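PDB 3F3B: phage-like element PBSX protein xkdH from Bacillus subtilis, which is of unknown function but belongs to the DUF3599 family of the phage-barrel clan and is probably a structural component of the phage-like particle. Local coordinates for residues C11-E16 / D86-E91; Q46-Y51 / H75-A80; S71-F76 / H107-A112. One frame throughout, in Å; residues are numbered along the deposited sequence.

Contact 1: C11-E16 / D86-E91; sequences CDIYHE and DKIIWE. With PO4 (phosphate ion), chain B.
Asp12 with Ile89 and Tyr14 with Lys87 form antiparallel hydrogen-bonded pairs, with Ile13 and Ile88 as the non-hydrogen-bonded pair between them. The strand axes run 162° apart. The shortest backbone bond is Tyr14 N to Lys87 O, at 2.7 Å. The longest is Asp12 N to Ile89 O, at 3.0 Å. On the Tyr14 side of the sheet, Lys87 bends at chi3 (66°), laying its end over one face of the phenol ring. Lys87 CE lies 4.1 Å from the centroid of the Tyr14 ring, a CH-pi contact. Lys87 NZ follows over the same face as a cation-pi partner. Ile89 CG1 meets Tyr14 CE2 at 3.4 Å. On the other side Ile13 and Ile88 lie alongside each other, with Phe76 against Ile13. His15 ND1 donates to Asp86 OD1 at 2.6 Å, in the histidine ring plane but from above the carboxylate. Asp86 OD2 accepts from Arg83 N, and a water links OD1 to Glu16 N, so both carboxylate oxygens are held. Trp90 NE1 donates to phosphate O4 at 2.8 Å; His9 and Arg10 also bind this ion, probably a crystallisation component. Strands 9-19 and 87-90 are neighbours in an antiparallel beta barrel, consistent with the phage-barrel clan.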
loop_
_atom_site.group_PDB
_atom_site.type_symbol
_atom_site.label_atom_id
_atom_site.label_comp_id
_atom_site.label_asym_id
_atom_site.label_seq_id
_atom_site.Cartn_x
_atom_site.Cartn_y
_atom_site.Cartn_z
ATOM N N CYS A 11 -8.812 -0.856 5.933
ATOM C CA CYS A 11 -7.593 -1.527 5.512
ATOM C C CYS A 11 -6.531 -1.506 6.606
ATOM O O CYS A 11 -6.609 -0.731 7.563
ATOM C CB CYS A 11 -7.028 -0.849 4.262
ATOM S SG CYS A 11 -6.424 0.831 4.565
ATOM N N ASP A 12 -5.549 -2.387 6.464
ATOM C CA ASP A 12 -4.430 -2.436 7.390
ATOM C C ASP A 12 -3.276 -1.855 6.598
ATOM O O ASP A 12 -3.166 -2.090 5.394
ATOM C CB ASP A 12 -4.106 -3.869 7.795
ATOM C CG ASP A 12 -5.171 -4.472 8.677
ATOM O OD1 ASP A 12 -5.879 -3.699 9.366
ATOM O OD2 ASP A 12 -5.284 -5.717 8.692
ATOM N N ILE A 13 -2.422 -1.096 7.266
ATOM C CA ILE A 13 -1.299 -0.470 6.603
ATOM C C ILE A 13 0.031 -0.965 7.176
ATOM O O ILE A 13 0.174 -1.128 8.385
ATOM C CB ILE A 13 -1.397 1.065 6.748
ATOM C CG1 ILE A 13 -2.773 1.543 6.272
ATOM C CG2 ILE A 13 -0.330 1.738 5.919
ATOM C CD1 ILE A 13 -3.056 3.025 6.536
ATOM N N TYR A 14 0.994 -1.198 6.290
ATOM C CA TYR A 14 2.330 -1.665 6.657
ATOM C C TYR A 14 3.344 -0.709 6.055
ATOM O O TYR A 14 3.309 -0.435 4.851
ATOM C CB TYR A 14 2.615 -3.058 6.076
ATOM C CG TYR A 14 1.672 -4.153 6.510
ATOM C CD1 TYR A 14 2.124 -5.218 7.291
ATOM C CD2 TYR A 14 0.333 -4.141 6.117
ATOM C CE1 TYR A 14 1.263 -6.249 7.667
ATOM C CE2 TYR A 14 -0.537 -5.158 6.488
ATOM C CZ TYR A 14 -0.069 -6.211 7.263
ATOM O OH TYR A 14 -0.939 -7.211 7.644
ATOM N N HIS A 15 4.265 -0.227 6.879
ATOM C CA HIS A 15 5.286 0.687 6.402
ATOM C C HIS A 15 6.583 -0.033 6.062
ATOM O O HIS A 15 6.963 -0.996 6.729
ATOM C CB HIS A 15 5.575 1.744 7.459
ATOM C CG HIS A 15 4.373 2.524 7.880
ATOM N ND1 HIS A 15 3.442 2.997 6.980
ATOM C CD2 HIS A 15 3.978 2.960 9.096
ATOM C CE1 HIS A 15 2.527 3.695 7.625
ATOM N NE2 HIS A 15 2.829 3.689 8.910
ATOM N N GLU A 16 7.259 0.429 5.017
ATOM C CA GLU A 16 8.536 -0.154 4.648
ATOM C C GLU A 16 9.459 0.165 5.823
ATOM O O GLU A 16 9.368 1.242 6.413
ATOM C CB GLU A 16 9.072 0.492 3.364
ATOM C CG GLU A 16 8.278 0.146 2.109
ATOM C CD GLU A 16 8.616 -1.236 1.552
ATOM O OE1 GLU A 16 8.854 -2.166 2.357
ATOM O OE2 GLU A 16 8.633 -1.397 0.309
ATOM N N ASP A 86 3.823 2.237 1.132
ATOM C CA ASP A 86 3.109 1.575 2.213
ATOM C C ASP A 86 2.371 0.425 1.564
ATOM O O ASP A 86 1.999 0.515 0.390
ATOM C CB ASP A 86 2.033 2.478 2.817
ATOM C CG ASP A 86 2.523 3.277 3.980
ATOM O OD1 ASP A 86 3.691 3.077 4.390
ATOM O OD2 ASP A 86 1.728 4.104 4.479
ATOM N N LYS A 87 2.154 -0.649 2.312
ATOM C CA LYS A 87 1.379 -1.768 1.793
ATOM C C LYS A 87 0.058 -1.729 2.547
ATOM O O LYS A 87 0.046 -1.716 3.779
ATOM C CB LYS A 87 2.063 -3.111 2.057
ATOM C CG LYS A 87 1.177 -4.315 1.702
ATOM C CD LYS A 87 1.917 -5.647 1.791
ATOM C CE LYS A 87 2.335 -5.976 3.217
ATOM N NZ LYS A 87 3.045 -7.276 3.283
ATOM N N ILE A 88 -1.052 -1.672 1.826
ATOM C CA ILE A 88 -2.336 -1.666 2.502
ATOM C C ILE A 88 -3.083 -2.931 2.111
ATOM O O ILE A 88 -3.010 -3.384 0.966
ATOM C CB ILE A 88 -3.199 -0.425 2.144
ATOM C CG1 ILE A 88 -3.718 -0.537 0.708
ATOM C CG2 ILE A 88 -2.385 0.852 2.341
ATOM C CD1 ILE A 88 -4.768 0.503 0.354
ATOM N N ILE A 89 -3.778 -3.507 3.084
ATOM C CA ILE A 89 -4.548 -4.720 2.871
ATOM C C ILE A 89 -6.028 -4.368 2.977
ATOM O O ILE A 89 -6.497 -3.943 4.036
ATOM C CB ILE A 89 -4.236 -5.777 3.943
ATOM C CG1 ILE A 89 -2.722 -6.019 4.043
ATOM C CG2 ILE A 89 -4.997 -7.058 3.630
ATOM C CD1 ILE A 89 -2.119 -6.787 2.899
ATOM N N TRP A 90 -6.752 -4.527 1.874
ATOM C CA TRP A 90 -8.180 -4.253 1.843
ATOM C C TRP A 90 -8.860 -5.485 1.275
ATOM O O TRP A 90 -8.580 -5.891 0.145
ATOM C CB TRP A 90 -8.482 -3.042 0.965
ATOM C CG TRP A 90 -9.945 -2.885 0.667
ATOM C CD1 TRP A 90 -10.942 -2.597 1.558
ATOM C CD2 TRP A 90 -10.580 -3.047 -0.607
ATOM N NE1 TRP A 90 -12.160 -2.569 0.917
ATOM C CE2 TRP A 90 -11.967 -2.844 -0.413
ATOM C CE3 TRP A 90 -10.112 -3.346 -1.896
ATOM C CZ2 TRP A 90 -12.893 -2.930 -1.460
ATOM C CZ3 TRP A 90 -11.032 -3.432 -2.939
ATOM C CH2 TRP A 90 -12.410 -3.225 -2.712
ATOM N N GLU A 91 -9.738 -6.087 2.072
ATOM C CA GLU A 91 -10.463 -7.289 1.670
ATOM C C GLU A 91 -9.546 -8.391 1.159
ATOM O O GLU A 91 -9.779 -8.981 0.105
ATOM C CB GLU A 91 -11.516 -6.939 0.618
ATOM C CG GLU A 91 -12.732 -6.239 1.205
ATOM C CD GLU A 91 -13.749 -5.852 0.155
ATOM O OE1 GLU A 91 -14.858 -5.413 0.538
ATOM O OE2 GLU A 91 -13.437 -5.979 -1.054
HETATM P P PO4 B . -14.659 -3.164 3.579
HETATM O O1 PO4 B . -14.373 -4.616 3.419
HETATM O O2 PO4 B . -16.008 -2.984 4.175
HETATM O O3 PO4 B . -13.640 -2.556 4.467
HETATM O O4 PO4 B . -14.618 -2.503 2.251
HETATM O O HOH W 1 6.152 2.786 3.844
#

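Contact 2: Q46-Y51 / H75-A80; sequences QDVPCY and HFPLSA
Val48 and Cys50 meet the Phe76 ring at the apolar centre of this contact. The segments belong to the beta hairpin of strands 48-61 and 66-77, within the curled antiparallel sheet. Cys50 CB is 3.8 Å from Phe76 CD1. Cys50 SG makes an oblique sulfur-aromatic contact with the same ring. Val48 crosses Phe76 at about a right angle, and its CG1 reaches Phe76 CD1 at 4.1 Å. The same methyl also approaches Ala80 CB. Cys11 and Ile82 pack on Phe76 from outside the two segments.

Further out, two prolines meet across the strands, with Pro49 CG 3.7 Å from Pro77 CG. Pro77 has no backbone N-H to give, and its CD faces Pro49 O instead, at 3.1 Å. The hairpin pairing therefore does not continue here as it does at Tyr51. Pro77 to Ala80 form a type I beta turn, closed by the bond from Ala80 N to Pro77 O. At the other end the chain turns a corner at Asp47, whose N bonds to Asp12 OD1.

The axes of the short strands lie at 143°. Tyr51 and His75 form the antiparallel hydrogen-bonded pair: Tyr51 N donates to His75 O at 3.2 Å, and His75 N to Tyr51 O at 3.0 Å. Tyr51 O also receives a weak bond from His75 ND1, so one carbonyl takes two donors of the same residue. With Tyr51 CG between its backbone N and carbonyl carbon (chi1 72°), the ring stacks offset on the His75 ring, planes 17° apart. Tyr51 CE1 lies over the centre of the imidazole, while His75 CB sits over the phenol face near its rim. At the outer end of the stack, Tyr51 OH lies 3.2 Å from His75 CD2.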
loop_
_atom_site.group_PDB
_atom_site.type_symbol
_atom_site.label_atom_id
_atom_site.label_comp_id
_atom_site.label_asym_id
_atom_site.label_seq_id
_atom_site.Cartn_x
_atom_site.Cartn_y
_atom_site.Cartn_z
ATOM N N GLN A 46 -4.114 -0.394 12.048
ATOM C CA GLN A 46 -5.151 -1.391 11.840
ATOM C C GLN A 46 -6.555 -0.832 11.652
ATOM O O GLN A 46 -6.927 0.178 12.252
ATOM C CB GLN A 46 -5.135 -2.345 13.036
ATOM C CG GLN A 46 -5.253 -3.808 12.689
ATOM C CD GLN A 46 -4.641 -4.709 13.746
ATOM O OE1 GLN A 46 -4.719 -5.930 13.645
ATOM N NE2 GLN A 46 -4.019 -4.113 14.761
ATOM N N ASP A 47 -7.329 -1.509 10.812
ATOM C CA ASP A 47 -8.709 -1.125 10.548
ATOM C C ASP A 47 -8.857 0.386 10.328
ATOM O O ASP A 47 -9.710 1.041 10.929
ATOM C CB ASP A 47 -9.577 -1.603 11.718
ATOM C CG ASP A 47 -11.061 -1.424 11.461
ATOM O OD1 ASP A 47 -11.511 -1.746 10.339
ATOM O OD2 ASP A 47 -11.784 -0.974 12.381
ATOM N N VAL A 48 -8.019 0.933 9.453
ATOM C CA VAL A 48 -8.043 2.361 9.157
ATOM C C VAL A 48 -9.152 2.689 8.158
ATOM O O VAL A 48 -9.315 1.990 7.152
ATOM C CB VAL A 48 -6.692 2.826 8.565
ATOM C CG1 VAL A 48 -6.700 4.333 8.365
ATOM C CG2 VAL A 48 -5.559 2.420 9.483
ATOM N N PRO A 49 -9.928 3.760 8.422
ATOM C CA PRO A 49 -11.023 4.185 7.552
ATOM C C PRO A 49 -10.543 4.963 6.333
ATOM O O PRO A 49 -9.647 5.808 6.427
ATOM C CB PRO A 49 -11.872 5.041 8.475
ATOM C CG PRO A 49 -10.851 5.701 9.315
ATOM C CD PRO A 49 -9.894 4.585 9.644
ATOM N N CYS A 50 -11.160 4.678 5.190
ATOM C CA CYS A 50 -10.817 5.342 3.942
ATOM C C CYS A 50 -11.952 5.156 2.936
ATOM O O CYS A 50 -12.906 4.414 3.183
ATOM C CB CYS A 50 -9.540 4.730 3.376
ATOM S SG CYS A 50 -9.698 2.953 3.077
ATOM N N TYR A 51 -11.849 5.840 1.804
ATOM C CA TYR A 51 -12.840 5.707 0.748
ATOM C C TYR A 51 -12.115 5.933 -0.568
ATOM O O TYR A 51 -11.115 6.652 -0.614
ATOM C CB TYR A 51 -13.999 6.693 0.956
ATOM C CG TYR A 51 -13.706 8.150 0.694
ATOM C CD1 TYR A 51 -13.770 8.670 -0.597
ATOM C CD2 TYR A 51 -13.425 9.022 1.742
ATOM C CE1 TYR A 51 -13.571 10.023 -0.839
ATOM C CE2 TYR A 51 -13.222 10.381 1.510
ATOM C CZ TYR A 51 -13.298 10.874 0.213
ATOM O OH TYR A 51 -13.110 12.218 -0.029
ATOM N N HIS A 75 -8.490 7.903 -0.034
ATOM C CA HIS A 75 -8.658 9.098 0.788
ATOM C C HIS A 75 -8.603 8.631 2.239
ATOM O O HIS A 75 -9.404 7.792 2.649
ATOM C CB HIS A 75 -10.005 9.755 0.506
ATOM C CG HIS A 75 -10.208 10.118 -0.929
ATOM N ND1 HIS A 75 -10.193 9.183 -1.941
ATOM C CD2 HIS A 75 -10.437 11.314 -1.524
ATOM C CE1 HIS A 75 -10.407 9.786 -3.098
ATOM N NE2 HIS A 75 -10.558 11.078 -2.872
ATOM N N PHE A 76 -7.651 9.175 2.996
ATOM C CA PHE A 76 -7.428 8.816 4.394
ATOM C C PHE A 76 -7.613 10.004 5.315
ATOM O O PHE A 76 -7.464 11.157 4.901
ATOM C CB PHE A 76 -5.990 8.360 4.609
ATOM C CG PHE A 76 -5.646 7.037 4.002
ATOM C CD1 PHE A 76 -6.071 5.857 4.592
ATOM C CD2 PHE A 76 -4.787 6.970 2.905
ATOM C CE1 PHE A 76 -5.637 4.638 4.112
ATOM C CE2 PHE A 76 -4.346 5.748 2.419
ATOM C CZ PHE A 76 -4.771 4.582 3.024
ATOM N N PRO A 77 -7.903 9.735 6.599
ATOM C CA PRO A 77 -8.082 10.819 7.566
ATOM C C PRO A 77 -6.704 11.444 7.711
ATOM O O PRO A 77 -5.698 10.753 7.576
ATOM C CB PRO A 77 -8.497 10.091 8.842
ATOM C CG PRO A 77 -9.068 8.794 8.356
ATOM C CD PRO A 77 -8.138 8.427 7.230
ATOM N N LEU A 78 -6.657 12.736 7.995
ATOM C CA LEU A 78 -5.389 13.437 8.143
ATOM C C LEU A 78 -4.560 12.889 9.313
ATOM O O LEU A 78 -3.329 12.903 9.277
ATOM C CB LEU A 78 -5.647 14.935 8.336
ATOM C CG LEU A 78 -4.584 15.864 7.747
ATOM C CD1 LEU A 78 -4.514 15.657 6.241
ATOM C CD2 LEU A 78 -4.936 17.305 8.059
ATOM N N SER A 79 -5.240 12.399 10.344
ATOM C CA SER A 79 -4.569 11.848 11.516
ATOM C C SER A 79 -3.825 10.551 11.208
ATOM O O SER A 79 -2.988 10.106 11.996
ATOM C CB SER A 79 -5.588 11.589 12.627
ATOM O OG SER A 79 -6.553 10.639 12.201
ATOM N N ALA A 80 -4.132 9.942 10.070
ATOM C CA ALA A 80 -3.482 8.694 9.680
ATOM C C ALA A 80 -2.030 8.890 9.217
ATOM O O ALA A 80 -1.698 9.896 8.598
ATOM C CB ALA A 80 -4.293 8.019 8.579
#

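Contact 3: S71-F76 / H107-A112; sequences SFLVHF and HWEVVA
Phe72 with Ala112, Val74 with Val110 and Phe76 with Trp108 each exchange two backbone hydrogen bonds. Six N-H groups and six carbonyls are thus satisfied across the strands. The shortest bond is Val74 N to Val110 O at 2.7 Å; the longest is Phe72 N to Ala112 O at 3.2 Å. Backbone groups of the intervening residues bond to the next strands or to a flanking loop: Ser71 with Thr56, Leu73 with Thr53, Glu109 with Arg102 and Val111 with Lys98. The bonds to Thr56 and Thr53 place strand 66-77 between 48-61 and 107-114 in the antiparallel barrel.

Phe72, Val74, Val110 and Ala112 are buried on one face. Val74 CG2 touches Ala112 CB at 3.6 Å, and Phe72 CE2 meets the same methyl at 3.8 Å. Val110 has CG1 between its backbone N and carbonyl carbon (chi1 62°), and this methyl lies at the edge of the Phe76 ring, 3.8 Å from Phe76 CE2. The Trp108 indole extends beyond Phe76, and its NE1 donates to Leu78 O in the 77-80 turn.

On the other face Glu109 lies alongside His75, with Glu109 CG 3.8 Å from His75 CD2. Glu109 OE2 forms a salt bridge with Arg104 NE, while Glu109 OE1 rests 3.7 Å from Leu73 CD2.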
loop_
_atom_site.group_PDB
_atom_site.type_symbol
_atom_site.label_atom_id
_atom_site.label_comp_id
_atom_site.label_asym_id
_atom_site.label_seq_id
_atom_site.Cartn_x
_atom_site.Cartn_y
_atom_site.Cartn_z
ATOM N N SER A 71 -6.294 -0.226 -9.394
ATOM C CA SER A 71 -5.827 0.893 -8.602
ATOM C C SER A 71 -6.976 1.830 -8.260
ATOM O O SER A 71 -8.074 1.725 -8.810
ATOM C CB SER A 71 -4.766 1.666 -9.379
ATOM O OG SER A 71 -5.350 2.371 -10.463
ATOM N N PHE A 72 -6.716 2.742 -7.336
ATOM C CA PHE A 72 -7.702 3.720 -6.930
ATOM C C PHE A 72 -7.037 4.788 -6.105
ATOM O O PHE A 72 -5.974 4.578 -5.523
ATOM C CB PHE A 72 -8.838 3.090 -6.112
ATOM C CG PHE A 72 -8.416 1.933 -5.251
ATOM C CD1 PHE A 72 -8.559 0.622 -5.708
ATOM C CD2 PHE A 72 -7.898 2.143 -3.980
ATOM C CE1 PHE A 72 -8.192 -0.459 -4.909
ATOM C CE2 PHE A 72 -7.525 1.066 -3.172
ATOM C CZ PHE A 72 -7.675 -0.235 -3.640
ATOM N N LEU A 73 -7.659 5.952 -6.081
ATOM C CA LEU A 73 -7.146 7.049 -5.304
ATOM C C LEU A 73 -7.745 6.860 -3.918
ATOM O O LEU A 73 -8.970 6.934 -3.747
ATOM C CB LEU A 73 -7.602 8.373 -5.912
ATOM C CG LEU A 73 -7.197 9.631 -5.158
ATOM C CD1 LEU A 73 -5.690 9.717 -5.103
ATOM C CD2 LEU A 73 -7.785 10.854 -5.850
ATOM N N VAL A 74 -6.894 6.594 -2.932
ATOM C CA VAL A 74 -7.367 6.397 -1.570
ATOM C C VAL A 74 -7.420 7.706 -0.800
ATOM O O VAL A 74 -6.509 8.518 -0.901
ATOM C CB VAL A 74 -6.459 5.441 -0.778
ATOM C CG1 VAL A 74 -7.133 5.096 0.536
ATOM C CG2 VAL A 74 -6.176 4.178 -1.588
ATOM N N HIS A 75 -8.490 7.903 -0.034
ATOM C CA HIS A 75 -8.658 9.098 0.788
ATOM C C HIS A 75 -8.603 8.631 2.239
ATOM O O HIS A 75 -9.404 7.792 2.649
ATOM C CB HIS A 75 -10.005 9.755 0.506
ATOM C CG HIS A 75 -10.208 10.118 -0.929
ATOM N ND1 HIS A 75 -10.193 9.183 -1.941
ATOM C CD2 HIS A 75 -10.437 11.314 -1.524
ATOM C CE1 HIS A 75 -10.407 9.786 -3.098
ATOM N NE2 HIS A 75 -10.558 11.078 -2.872
ATOM N N PHE A 76 -7.651 9.175 2.996
ATOM C CA PHE A 76 -7.428 8.816 4.394
ATOM C C PHE A 76 -7.613 10.004 5.315
ATOM O O PHE A 76 -7.464 11.157 4.901
ATOM C CB PHE A 76 -5.990 8.360 4.609
ATOM C CG PHE A 76 -5.646 7.037 4.002
ATOM C CD1 PHE A 76 -6.071 5.857 4.592
ATOM C CD2 PHE A 76 -4.787 6.970 2.905
ATOM C CE1 PHE A 76 -5.637 4.638 4.112
ATOM C CE2 PHE A 76 -4.346 5.748 2.419
ATOM C CZ PHE A 76 -4.771 4.582 3.024
ATOM N N HIS A 107 -7.896 15.654 3.875
ATOM C CA HIS A 107 -7.613 14.226 3.798
ATOM C C HIS A 107 -6.287 13.962 3.101
ATOM O O HIS A 107 -5.801 14.806 2.340
ATOM C CB HIS A 107 -8.703 13.516 2.992
ATOM C CG HIS A 107 -10.076 13.657 3.564
ATOM N ND1 HIS A 107 -11.208 13.655 2.780
ATOM C CD2 HIS A 107 -10.503 13.781 4.843
ATOM C CE1 HIS A 107 -12.275 13.774 3.551
ATOM N NE2 HIS A 107 -11.874 13.852 4.806
ATOM N N TRP A 108 -5.692 12.800 3.368
ATOM C CA TRP A 108 -4.473 12.437 2.662
ATOM C C TRP A 108 -5.007 11.748 1.420
ATOM O O TRP A 108 -5.875 10.879 1.513
ATOM C CB TRP A 108 -3.611 11.428 3.438
ATOM C CG TRP A 108 -2.881 11.995 4.618
ATOM C CD1 TRP A 108 -3.135 11.745 5.933
ATOM C CD2 TRP A 108 -1.800 12.936 4.590
ATOM N NE1 TRP A 108 -2.282 12.471 6.730
ATOM C CE2 TRP A 108 -1.451 13.212 5.934
ATOM C CE3 TRP A 108 -1.093 13.575 3.561
ATOM C CZ2 TRP A 108 -0.422 14.102 6.278
ATOM C CZ3 TRP A 108 -0.059 14.469 3.908
ATOM C CH2 TRP A 108 0.259 14.720 5.257
ATOM N N GLU A 109 -4.527 12.148 0.255
ATOM C CA GLU A 109 -4.958 11.504 -0.978
ATOM C C GLU A 109 -3.733 10.844 -1.574
ATOM O O GLU A 109 -2.673 11.455 -1.651
ATOM C CB GLU A 109 -5.528 12.522 -1.964
ATOM C CG GLU A 109 -6.961 12.918 -1.694
ATOM C CD GLU A 109 -7.502 13.859 -2.752
ATOM O OE1 GLU A 109 -6.926 13.898 -3.863
ATOM O OE2 GLU A 109 -8.505 14.546 -2.476
ATOM N N VAL A 110 -3.874 9.599 -2.001
ATOM C CA VAL A 110 -2.742 8.891 -2.566
ATOM C C VAL A 110 -3.242 7.721 -3.386
ATOM O O VAL A 110 -4.238 7.101 -3.032
ATOM C CB VAL A 110 -1.821 8.371 -1.442
ATOM C CG1 VAL A 110 -2.582 7.371 -0.564
ATOM C CG2 VAL A 110 -0.562 7.747 -2.038
ATOM N N VAL A 111 -2.547 7.424 -4.480
ATOM C CA VAL A 111 -2.917 6.324 -5.357
ATOM C C VAL A 111 -2.388 4.991 -4.839
ATOM O O VAL A 111 -1.223 4.876 -4.437
ATOM C CB VAL A 111 -2.369 6.551 -6.795
ATOM C CG1 VAL A 111 -2.588 5.308 -7.645
ATOM C CG2 VAL A 111 -3.071 7.762 -7.442
ATOM N N ALA A 112 -3.260 3.985 -4.835
ATOM C CA ALA A 112 -2.883 2.643 -4.408
ATOM C C ALA A 112 -2.897 1.772 -5.673
ATOM O O ALA A 112 -3.767 1.939 -6.526
ATOM C CB ALA A 112 -3.884 2.122 -3.388
#

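The three contacts join neighbouring strands of one curled antiparallel sheet. Contact 2 pairs strands 48-61 and 66-77, and contact 3 pairs 66-77 with 107-114; they share His75 and Phe76, and their centres are about 9 Å apart. Contact 1 joins 9-19 to 87-90, with its centre about 11 Å from that of contact 2 and 12 Å from that of contact 3. Along the chain, contact 2 falls between the segments of contact 1, while contacts 1 and 3 interleave. Strand 9-19 also pairs with 48-61, and strand 93-97 bridges 87-90 and 107-114, which closes the ring. Ile88 CD1 of contact 1 touches Ala112 CB of contact 3, so these two meet inside the barrel.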